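Local coordinates for glutamate receptor kainate-like protein (Pleurobrachia bachei, PDB 4ZDM) that probably serves as a glycine-gated ion channel subunit of the ionotropic glutamate receptor family, whose ligand-binding domain holds a glycine molecule here, at residues H9-I14 with K87-V92; D145-E150 with F188-P193. One frame throughout, in Å; residues are numbered along the deposited sequence.

Contact 1: H9-I14 with K87-V92; sequences HLRLGI and KTDMIV. With SO4 (sulfate ion), chain D.
The backbone oxygen of Arg11 is gripped by two amides at the entry to strand 90-92: Asp89 N lies 2.7 Å from Arg11 O and Met90 N adds a weak bond. Asp89 returns the favour. With its CG beside its own backbone N (chi1 -56°), the carboxylate reaches the neighbouring strand, where OD2 takes the amide of Arg11 (N to Asp89 OD2, 2.9 Å) on its anti lone pair, almost straight; OD1 pairs with Arg222. Parallel ladder bonds follow, Gly13 N to Met90 O (2.8 Å) and Val92 N to Gly13 O (3.0 Å). Gly13, lacking a side chain, lets Thr88 CG2 approach its CA to 3.8 Å. On the opposite face, Leu12 CD2 meets Met90 CB, and both residues pack on helix 40-52. The Arg11 chain bends at CG and sends NE and NH2 to sulfate O2, while NH1 donates to a water within bonding distance of His9 O and Asp89 OD2. His9 sets CD2 over the guanidinium face and gives NE2 to sulfate O3 (2.8 Å). Were Arg11 an alanine, the sulfate would probably lose much of its grip, and Lys87 O of the second subunit its NH2 donor. Neutral strand pairing thus gives way to a charged patch on strand 8-13, where an anion, probably from the crystallisation liquor, probably offsets Arg11 and Arg32 of the second subunit.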
ATOM      1  N   HIS A   9      -8.708  -0.215  -0.648  1.00  9.09           N
ATOM      2  CA  HIS A   9      -7.688   0.099  -1.636  1.00  9.40           C
ATOM      3  C   HIS A   9      -6.691  -1.035  -1.752  1.00  8.05           C
ATOM      4  O   HIS A   9      -6.099  -1.408  -0.707  1.00 10.56           O
ATOM      5  CB  HIS A   9      -6.958   1.366  -1.213  1.00  9.76           C
ATOM      6  CG  HIS A   9      -6.021   1.831  -2.249  1.00  9.77           C
ATOM      7  ND1 HIS A   9      -6.453   2.364  -3.442  1.00 11.39           N
ATOM      8  CD2 HIS A   9      -4.665   1.812  -2.307  1.00 12.62           C
ATOM      9  CE1 HIS A   9      -5.407   2.610  -4.220  1.00 15.04           C
ATOM     10  NE2 HIS A   9      -4.309   2.325  -3.529  1.00 13.56           N
ATOM     11  N   LEU A  10      -6.472  -1.522  -2.953  1.00  8.36           N
ATOM     12  CA  LEU A  10      -5.491  -2.570  -3.238  1.00  8.80           C
ATOM     13  C   LEU A  10      -4.397  -2.118  -4.144  1.00 10.19           C
ATOM     14  O   LEU A  10      -4.635  -1.332  -5.073  1.00 11.32           O
ATOM     15  CB  LEU A  10      -6.176  -3.782  -3.865  1.00  8.76           C
ATOM     16  CG  LEU A  10      -7.318  -4.426  -3.104  1.00 10.81           C
ATOM     17  CD1 LEU A  10      -7.908  -5.576  -3.968  1.00 13.31           C
ATOM     18  CD2 LEU A  10      -6.881  -4.941  -1.757  1.00 12.87           C
ATOM     19  N   ARG A  11      -3.181  -2.574  -3.900  1.00  8.44           N
ATOM     20  CA  ARG A  11      -2.073  -2.401  -4.818  1.00  8.34           C
ATOM     21  C   ARG A  11      -1.909  -3.733  -5.541  1.00  7.87           C
ATOM     22  O   ARG A  11      -1.861  -4.798  -4.945  1.00  8.44           O
ATOM     23  CB  ARG A  11      -0.782  -2.019  -4.130  1.00  9.89           C
ATOM     24  CG  ARG A  11      -0.699  -0.571  -3.710  1.00 10.75           C
ATOM     25  CD  ARG A  11      -1.306  -0.347  -2.342  1.00 10.79           C
ATOM     26  NE  ARG A  11      -1.058   1.041  -1.912  1.00  9.72           N
ATOM     27  CZ  ARG A  11      -1.380   1.526  -0.731  1.00  9.16           C
ATOM     28  NH1 ARG A  11      -1.933   0.766   0.185  1.00 10.37           N
ATOM     29  NH2 ARG A  11      -1.135   2.796  -0.482  1.00 11.72           N
ATOM     30  N   LEU A  12      -1.862  -3.673  -6.865  1.00  8.18           N
ATOM     31  CA  LEU A  12      -1.875  -4.859  -7.709  1.00  6.58           C
ATOM     32  C   LEU A  12      -0.566  -4.948  -8.475  1.00  7.94           C
ATOM     33  O   LEU A  12      -0.149  -4.014  -9.161  1.00  8.91           O
ATOM     34  CB  LEU A  12      -3.070  -4.840  -8.658  1.00  7.13           C
ATOM     35  CG  LEU A  12      -4.414  -4.726  -7.964  1.00  9.08           C
ATOM     36  CD1 LEU A  12      -5.511  -4.681  -9.006  1.00 10.13           C
ATOM     37  CD2 LEU A  12      -4.723  -5.776  -6.956  1.00  9.52           C
ATOM     38  N   GLY A  13       0.064  -6.120  -8.402  1.00  7.72           N
ATOM     39  CA  GLY A  13       1.347  -6.330  -9.014  1.00  6.84           C
ATOM     40  C   GLY A  13       1.243  -6.686 -10.489  1.00  6.22           C
ATOM     41  O   GLY A  13       0.489  -7.577 -10.864  1.00  7.42           O
ATOM     42  N   ILE A  14       2.019  -5.992 -11.329  1.00  7.29           N
ATOM     43  CA  ILE A  14       2.004  -6.177 -12.782  1.00  8.03           C
ATOM     44  C   ILE A  14       3.423  -6.258 -13.326  1.00  8.87           C
ATOM     45  O   ILE A  14       4.351  -5.668 -12.770  1.00  9.51           O
ATOM     46  CB  ILE A  14       1.266  -5.036 -13.530  1.00  9.25           C
ATOM     47  CG1 ILE A  14       1.961  -3.708 -13.362  1.00  8.24           C
ATOM     48  CG2 ILE A  14      -0.151  -4.928 -13.023  1.00  8.87           C
ATOM     49  CD1 ILE A  14       1.527  -2.665 -14.430  1.00 11.34           C
ATOM     50  N   LYS A  87       4.063  -4.978  -0.290  1.00  7.66           N
ATOM     51  CA  LYS A  87       4.106  -3.860  -1.214  1.00  8.91           C
ATOM     52  C   LYS A  87       2.876  -3.891  -2.125  1.00  9.42           C
ATOM     53  O   LYS A  87       2.274  -2.851  -2.430  1.00  9.11           O
ATOM     54  CB  LYS A  87       5.415  -3.901  -2.006  1.00  9.61           C
ATOM     55  CG  LYS A  87       5.581  -2.681  -2.898  1.00 16.60           C
ATOM     56  CD  LYS A  87       7.008  -2.406  -3.277  1.00 32.99           C
ATOM     57  CE  LYS A  87       7.118  -1.024  -3.973  1.00 38.48           C
ATOM     58  NZ  LYS A  87       6.667   0.072  -3.083  1.00 47.41           N
ATOM     59  N   THR A  88       2.512  -5.089  -2.565  1.00  7.24           N
ATOM     60  CA  THR A  88       1.256  -5.319  -3.254  1.00  6.87           C
ATOM     61  C   THR A  88       0.372  -6.239  -2.465  1.00  7.37           C
ATOM     62  O   THR A  88       0.812  -6.887  -1.519  1.00  8.46           O
ATOM     63  CB  THR A  88       1.478  -5.917  -4.637  1.00  6.97           C
ATOM     64  OG1 THR A  88       2.277  -7.100  -4.463  1.00  8.34           O
ATOM     65  CG2 THR A  88       2.188  -4.927  -5.555  1.00  9.25           C
ATOM     66  N   ASP A  89      -0.904  -6.262  -2.824  1.00  6.97           N
ATOM     67  CA  ASP A  89      -1.920  -7.112  -2.193  1.00  7.05           C
ATOM     68  C   ASP A  89      -2.406  -8.269  -3.055  1.00  6.41           C
ATOM     69  O   ASP A  89      -2.959  -9.255  -2.528  1.00  7.59           O
ATOM     70  CB  ASP A  89      -3.113  -6.249  -1.811  1.00  7.74           C
ATOM     71  CG  ASP A  89      -2.712  -5.118  -0.927  1.00  9.40           C
ATOM     72  OD1 ASP A  89      -2.188  -5.371   0.200  1.00  9.91           O
ATOM     73  OD2 ASP A  89      -2.843  -3.937  -1.331  1.00 10.16           O
ATOM     74  N   MET A  90      -2.204  -8.192  -4.376  1.00  5.52           N
ATOM     75  CA  MET A  90      -2.585  -9.255  -5.272  1.00  5.91           C
ATOM     76  C   MET A  90      -1.778  -9.108  -6.540  1.00  6.38           C
ATOM     77  O   MET A  90      -1.544  -7.974  -6.973  1.00  7.88           O
ATOM     78  CB  MET A  90      -4.119  -9.229  -5.553  1.00  7.09           C
ATOM     79  CG  MET A  90      -4.583 -10.327  -6.450  1.00  5.83           C
ATOM     80  SD  MET A  90      -6.392 -10.591  -6.411  1.00  8.78           S
ATOM     81  CE  MET A  90      -6.958  -9.068  -7.037  1.00 11.69           C
ATOM     82  N   ILE A  91      -1.347 -10.219  -7.108  1.00  6.12           N
ATOM     83  CA  ILE A  91      -0.598 -10.225  -8.373  1.00  5.29           C
ATOM     84  C   ILE A  91      -1.573 -10.500  -9.476  1.00  6.87           C
ATOM     85  O   ILE A  91      -2.307 -11.484  -9.408  1.00  7.66           O
ATOM     86  CB  ILE A  91       0.483 -11.282  -8.332  1.00  6.39           C
ATOM     87  CG1 ILE A  91       1.504 -10.999  -7.245  1.00  7.49           C
ATOM     88  CG2 ILE A  91       1.117 -11.440  -9.711  1.00  7.93           C
ATOM     89  CD1 ILE A  91       2.451 -12.180  -6.957  1.00  7.57           C
ATOM     90  N   VAL A  92      -1.595  -9.642 -10.511  1.00  6.46           N
ATOM     91  CA  VAL A  92      -2.622  -9.746 -11.567  1.00  6.39           C
ATOM     92  C   VAL A  92      -2.061  -9.933 -12.960  1.00  7.36           C
ATOM     93  O   VAL A  92      -2.821  -9.775 -13.931  1.00  7.73           O
ATOM     94  CB  VAL A  92      -3.594  -8.542 -11.486  1.00  6.27           C
ATOM     95  CG1 VAL A  92      -4.292  -8.509 -10.105  1.00  7.80           C
ATOM     96  CG2 VAL A  92      -2.916  -7.227 -11.807  1.00  7.48           C
TER
HETATM   97  S   SO4 D 303      -0.912   3.823  -4.274  1.00 13.74           S
HETATM   98  O1  SO4 D 303      -0.016   4.055  -5.459  1.00 15.24           O
HETATM   99  O2  SO4 D 303      -0.056   3.490  -3.111  1.00 13.38           O
HETATM  100  O3  SO4 D 303      -1.791   2.649  -4.600  1.00 14.31           O
HETATM  101  O4  SO4 D 303      -1.743   4.992  -3.966  1.00 15.94           O
HETATM  102  O   HOH W   1      -3.402  -1.770   0.093  1.00 10.50           O

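Contact 2: D145-E150 with F188-P193; sequences DSRNPE and FIDEIP. With NA (sodium ion), chain E; GLY (glycine), chain B.
Pro149 and Asp190 bring the two backbones closest, 5.8 Å between their CA atoms, where the first turn of helix 148-155 rests beside the end of strand 186-192. Arg147 holds the N-cap position, and proline suits the first turn because its missing N-H is not needed there; Pro149 CG packs 3.7 Å from Glu191 CG. From the cap, Arg147 runs extended, with CG anti to the backbone N (chi1 -171°), and crosses Asp190 at about a right angle. The two form a salt bridge: NH2 reaches the syn lone pair of Asp190 OD1 at 2.9 Å, close to the guanidinium plane, and NE adds weak bonds to both carboxylate oxygens. NH1 forms a salt bridge with Glu17, and the glycine ligand sets its CA over the centre of one guanidinium face. Glu191 divides its oxygens: OE1 accepts from the ligand N (2.8 Å), whereas OE2 takes Asn148 ND2 (2.9 Å) on its anti side, tilted 30° out of the carboxylate plane, and is also hydrogen-bonded to Ser96 OG. The backbone N of Asn148, in the first turn, donates to the ligand O (2.9 Å). Away from the ligand, Asp145 OD1 and Glu150 OE2 bind a sodium ion. The pocket therefore matches a zwitterion: a carboxylate faces the ligand's ammonium, a helix N-terminus probably favours its carboxylate, and Asp190, as second shell, fixes the arginine beside it.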
ATOM      1  N   ASP A 145      14.975 -16.465 -16.663  1.00 12.41           N
ATOM      2  CA  ASP A 145      15.243 -16.563 -15.237  1.00 15.35           C
ATOM      3  C   ASP A 145      14.055 -16.082 -14.428  1.00 12.06           C
ATOM      4  O   ASP A 145      13.426 -15.079 -14.762  1.00 14.43           O
ATOM      5  CB  ASP A 145      16.461 -15.719 -14.849  1.00 16.84           C
ATOM      6  CG  ASP A 145      16.722 -15.724 -13.354  1.00 21.22           C
ATOM      7  OD1 ASP A 145      17.294 -16.717 -12.865  1.00 27.38           O
ATOM      8  OD2 ASP A 145      16.304 -14.776 -12.673  1.00 24.13           O
ATOM      9  N   SER A 146      13.778 -16.799 -13.340  1.00 13.05           N
ATOM     10  CA  SER A 146      12.756 -16.407 -12.350  1.00 12.84           C
ATOM     11  C   SER A 146      11.370 -16.322 -12.966  1.00 14.36           C
ATOM     12  O   SER A 146      10.525 -15.551 -12.519  1.00 16.58           O
ATOM     13  CB  SER A 146      13.122 -15.093 -11.662  1.00 16.31           C
ATOM     14  OG  SER A 146      14.316 -15.255 -10.879  1.00 16.78           O
ATOM     15  N   ARG A 147      11.091 -17.189 -13.925  1.00 12.45           N
ATOM     16  CA  ARG A 147       9.783 -17.317 -14.534  1.00 10.51           C
ATOM     17  C   ARG A 147       9.378 -18.794 -14.428  1.00 10.24           C
ATOM     18  O   ARG A 147      10.209 -19.648 -14.196  1.00 12.77           O
ATOM     19  CB  ARG A 147       9.839 -16.826 -15.993  1.00 10.36           C
ATOM     20  CG  ARG A 147       8.539 -16.700 -16.685  1.00 10.68           C
ATOM     21  CD  ARG A 147       8.761 -16.352 -18.147  1.00 12.38           C
ATOM     22  NE  ARG A 147       7.608 -16.461 -19.022  1.00 11.43           N
ATOM     23  CZ  ARG A 147       6.737 -15.504 -19.230  1.00 10.43           C
ATOM     24  NH1 ARG A 147       6.775 -14.377 -18.520  1.00 14.24           N
ATOM     25  NH2 ARG A 147       5.771 -15.715 -20.117  1.00 11.09           N
ATOM     26  N   ASN A 148       8.083 -19.091 -14.532  1.00 10.14           N
ATOM     27  CA  ASN A 148       7.588 -20.441 -14.267  1.00  9.57           C
ATOM     28  C   ASN A 148       8.195 -21.594 -15.076  1.00 10.95           C
ATOM     29  O   ASN A 148       8.453 -22.644 -14.495  1.00 11.47           O
ATOM     30  CB  ASN A 148       6.079 -20.407 -14.455  1.00  9.87           C
ATOM     31  CG  ASN A 148       5.437 -21.791 -14.446  1.00  9.75           C
ATOM     32  OD1 ASN A 148       5.374 -22.473 -13.425  1.00 11.78           O
ATOM     33  ND2 ASN A 148       4.919 -22.194 -15.614  1.00 11.87           N
ATOM     34  N   PRO A 149       8.462 -21.448 -16.388  1.00 10.45           N
ATOM     35  CA  PRO A 149       9.054 -22.614 -17.057  1.00 10.09           C
ATOM     36  C   PRO A 149      10.353 -23.114 -16.420  1.00 13.52           C
ATOM     37  O   PRO A 149      10.444 -24.318 -16.226  1.00 12.71           O
ATOM     38  CB  PRO A 149       9.269 -22.123 -18.506  1.00 11.69           C
ATOM     39  CG  PRO A 149       8.172 -21.065 -18.650  1.00 10.37           C
ATOM     40  CD  PRO A 149       8.181 -20.363 -17.345  1.00 11.77           C
ATOM     41  N   GLU A 150      11.293 -22.225 -16.072  0.67 12.08           N
ATOM     42  CA  GLU A 150      12.542 -22.624 -15.435  0.67 14.13           C
ATOM     43  C   GLU A 150      12.197 -23.319 -14.122  0.67 14.94           C
ATOM     44  O   GLU A 150      12.755 -24.377 -13.844  0.67 14.33           O
ATOM     45  CB  GLU A 150      13.434 -21.421 -15.181  0.67 15.55           C
ATOM     46  CG  GLU A 150      14.757 -21.760 -14.494  0.67 19.90           C
ATOM     47  CD  GLU A 150      15.477 -20.535 -13.935  0.67 31.52           C
ATOM     48  OE1 GLU A 150      14.858 -19.691 -13.237  0.67 33.44           O
ATOM     49  OE2 GLU A 150      16.693 -20.434 -14.203  0.67 33.05           O
ATOM     50  N   PHE A 188      13.271 -21.685 -27.693  1.00 13.80           N
ATOM     51  CA  PHE A 188      12.767 -20.989 -26.516  1.00 13.97           C
ATOM     52  C   PHE A 188      11.668 -21.820 -25.918  1.00 11.15           C
ATOM     53  O   PHE A 188      10.684 -22.140 -26.584  1.00 13.36           O
ATOM     54  CB  PHE A 188      12.266 -19.592 -26.895  1.00 13.18           C
ATOM     55  CG  PHE A 188      11.853 -18.714 -25.721  1.00 11.38           C
ATOM     56  CD1 PHE A 188      12.537 -18.720 -24.526  1.00 14.44           C
ATOM     57  CD2 PHE A 188      10.818 -17.818 -25.862  1.00 12.18           C
ATOM     58  CE1 PHE A 188      12.122 -17.915 -23.481  1.00 12.18           C
ATOM     59  CE2 PHE A 188      10.433 -16.981 -24.812  1.00 12.20           C
ATOM     60  CZ  PHE A 188      11.093 -17.035 -23.630  1.00 10.70           C
ATOM     61  N   ILE A 189      11.837 -22.187 -24.650  1.00 11.01           N
ATOM     62  CA  ILE A 189      10.846 -22.984 -23.946  1.00 10.73           C
ATOM     63  C   ILE A 189      10.081 -22.052 -22.993  1.00 12.75           C
ATOM     64  O   ILE A 189      10.661 -21.578 -22.013  1.00 12.42           O
ATOM     65  CB  ILE A 189      11.458 -24.164 -23.182  1.00 12.67           C
ATOM     66  CG1 ILE A 189      12.226 -25.093 -24.126  1.00 15.70           C
ATOM     67  CG2 ILE A 189      10.345 -24.897 -22.459  1.00 15.15           C
ATOM     68  CD1 ILE A 189      13.123 -26.092 -23.394  1.00 20.19           C
ATOM     69  N   ASP A 190       8.825 -21.786 -23.315  1.00 10.08           N
ATOM     70  CA  ASP A 190       8.018 -20.888 -22.485  1.00 10.15           C
ATOM     71  C   ASP A 190       6.552 -21.281 -22.594  1.00 11.56           C
ATOM     72  O   ASP A 190       6.246 -22.433 -22.825  1.00 12.72           O
ATOM     73  CB  ASP A 190       8.311 -19.436 -22.850  1.00 10.78           C
ATOM     74  CG  ASP A 190       8.017 -18.469 -21.702  1.00 15.29           C
ATOM     75  OD1 ASP A 190       6.875 -18.032 -21.549  1.00 14.92           O
ATOM     76  OD2 ASP A 190       8.957 -18.149 -20.956  1.00 14.42           O
ATOM     77  N   GLU A 191       5.653 -20.348 -22.315  1.00  9.72           N
ATOM     78  CA  GLU A 191       4.273 -20.694 -21.990  1.00 10.24           C
ATOM     79  C   GLU A 191       3.295 -20.455 -23.105  1.00 10.21           C
ATOM     80  O   GLU A 191       3.201 -19.362 -23.661  1.00 11.34           O
ATOM     81  CB  GLU A 191       3.780 -19.893 -20.771  1.00 10.30           C
ATOM     82  CG  GLU A 191       4.678 -20.083 -19.532  1.00 10.62           C
ATOM     83  CD  GLU A 191       4.143 -19.381 -18.278  1.00 10.44           C
ATOM     84  OE1 GLU A 191       3.293 -18.463 -18.426  1.00 12.92           O
ATOM     85  OE2 GLU A 191       4.580 -19.797 -17.168  1.00 12.19           O
ATOM     86  N   ILE A 192       2.481 -21.469 -23.375  0.57  9.64           N
ATOM     87  CA  ILE A 192       1.309 -21.314 -24.200  0.57  9.81           C
ATOM     88  C   ILE A 192       0.181 -20.972 -23.233  0.57 12.16           C
ATOM     89  O   ILE A 192       0.254 -21.346 -22.077  0.57 11.76           O
ATOM     90  CB  ILE A 192       1.001 -22.587 -24.997  0.57 14.27           C
ATOM     91  CG1 ILE A 192       0.743 -23.732 -24.028  0.57 18.69           C
ATOM     92  CG2 ILE A 192       2.171 -22.947 -25.948  0.57 12.96           C
ATOM     93  CD1 ILE A 192      -0.259 -24.695 -24.472  0.57 32.87           C
ATOM     94  N   PRO A 193      -0.849 -20.276 -23.695  1.00 11.02           N
ATOM     95  CA  PRO A 193      -1.039 -19.763 -25.059  1.00 11.16           C
ATOM     96  C   PRO A 193      -0.279 -18.508 -25.381  1.00 13.92           C
ATOM     97  O   PRO A 193      -0.208 -18.114 -26.551  1.00 12.32           O
ATOM     98  CB  PRO A 193      -2.557 -19.484 -25.100  1.00 15.64           C
ATOM     99  CG  PRO A 193      -2.891 -19.138 -23.737  1.00 14.99           C
ATOM    100  CD  PRO A 193      -2.027 -20.019 -22.844  1.00 13.34           C
TER
HETATM  101 NA    NA E 304      18.234 -18.725 -13.802  0.73 36.45          NA
HETATM  102  N   GLY B 301       3.363 -16.410 -16.515  1.00 13.76           N
HETATM  103  CA  GLY B 301       4.795 -16.438 -16.117  1.00 10.93           C
HETATM  104  C   GLY B 301       5.032 -16.760 -14.683  1.00 11.46           C
HETATM  105  O   GLY B 301       6.180 -16.940 -14.246  1.00 10.01           O
HETATM  106  OXT GLY B 301       4.058 -16.846 -13.875  1.00  9.68           O
HETATM  107  O   HOH W   2      19.928 -20.456 -12.730  1.00 47.68           O

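Overall arrangement
Both halves of contact 1 come earlier in the chain than either half of contact 2, and their centres lie 22 Å apart with nearest atoms about 10 Å from each other. Both belong to one branched mixed sheet, in which strand 205-221 pairs with strand 90-92 of contact 1 and, through strand 112-121, leads to strand 186-192 of contact 2. Such a layout fits the two-lobed, periplasmic-binding-protein-like fold of the family. Glycine sits between the lobes: Ala94 and Ser96, just beyond contact 1, bind it from one lobe, and residues 145-150 and 188-193 from the other. Ligand binding would thus be expected to draw the lobes together, while His9, Arg11 and Lys87 of contact 1 reach the second subunit.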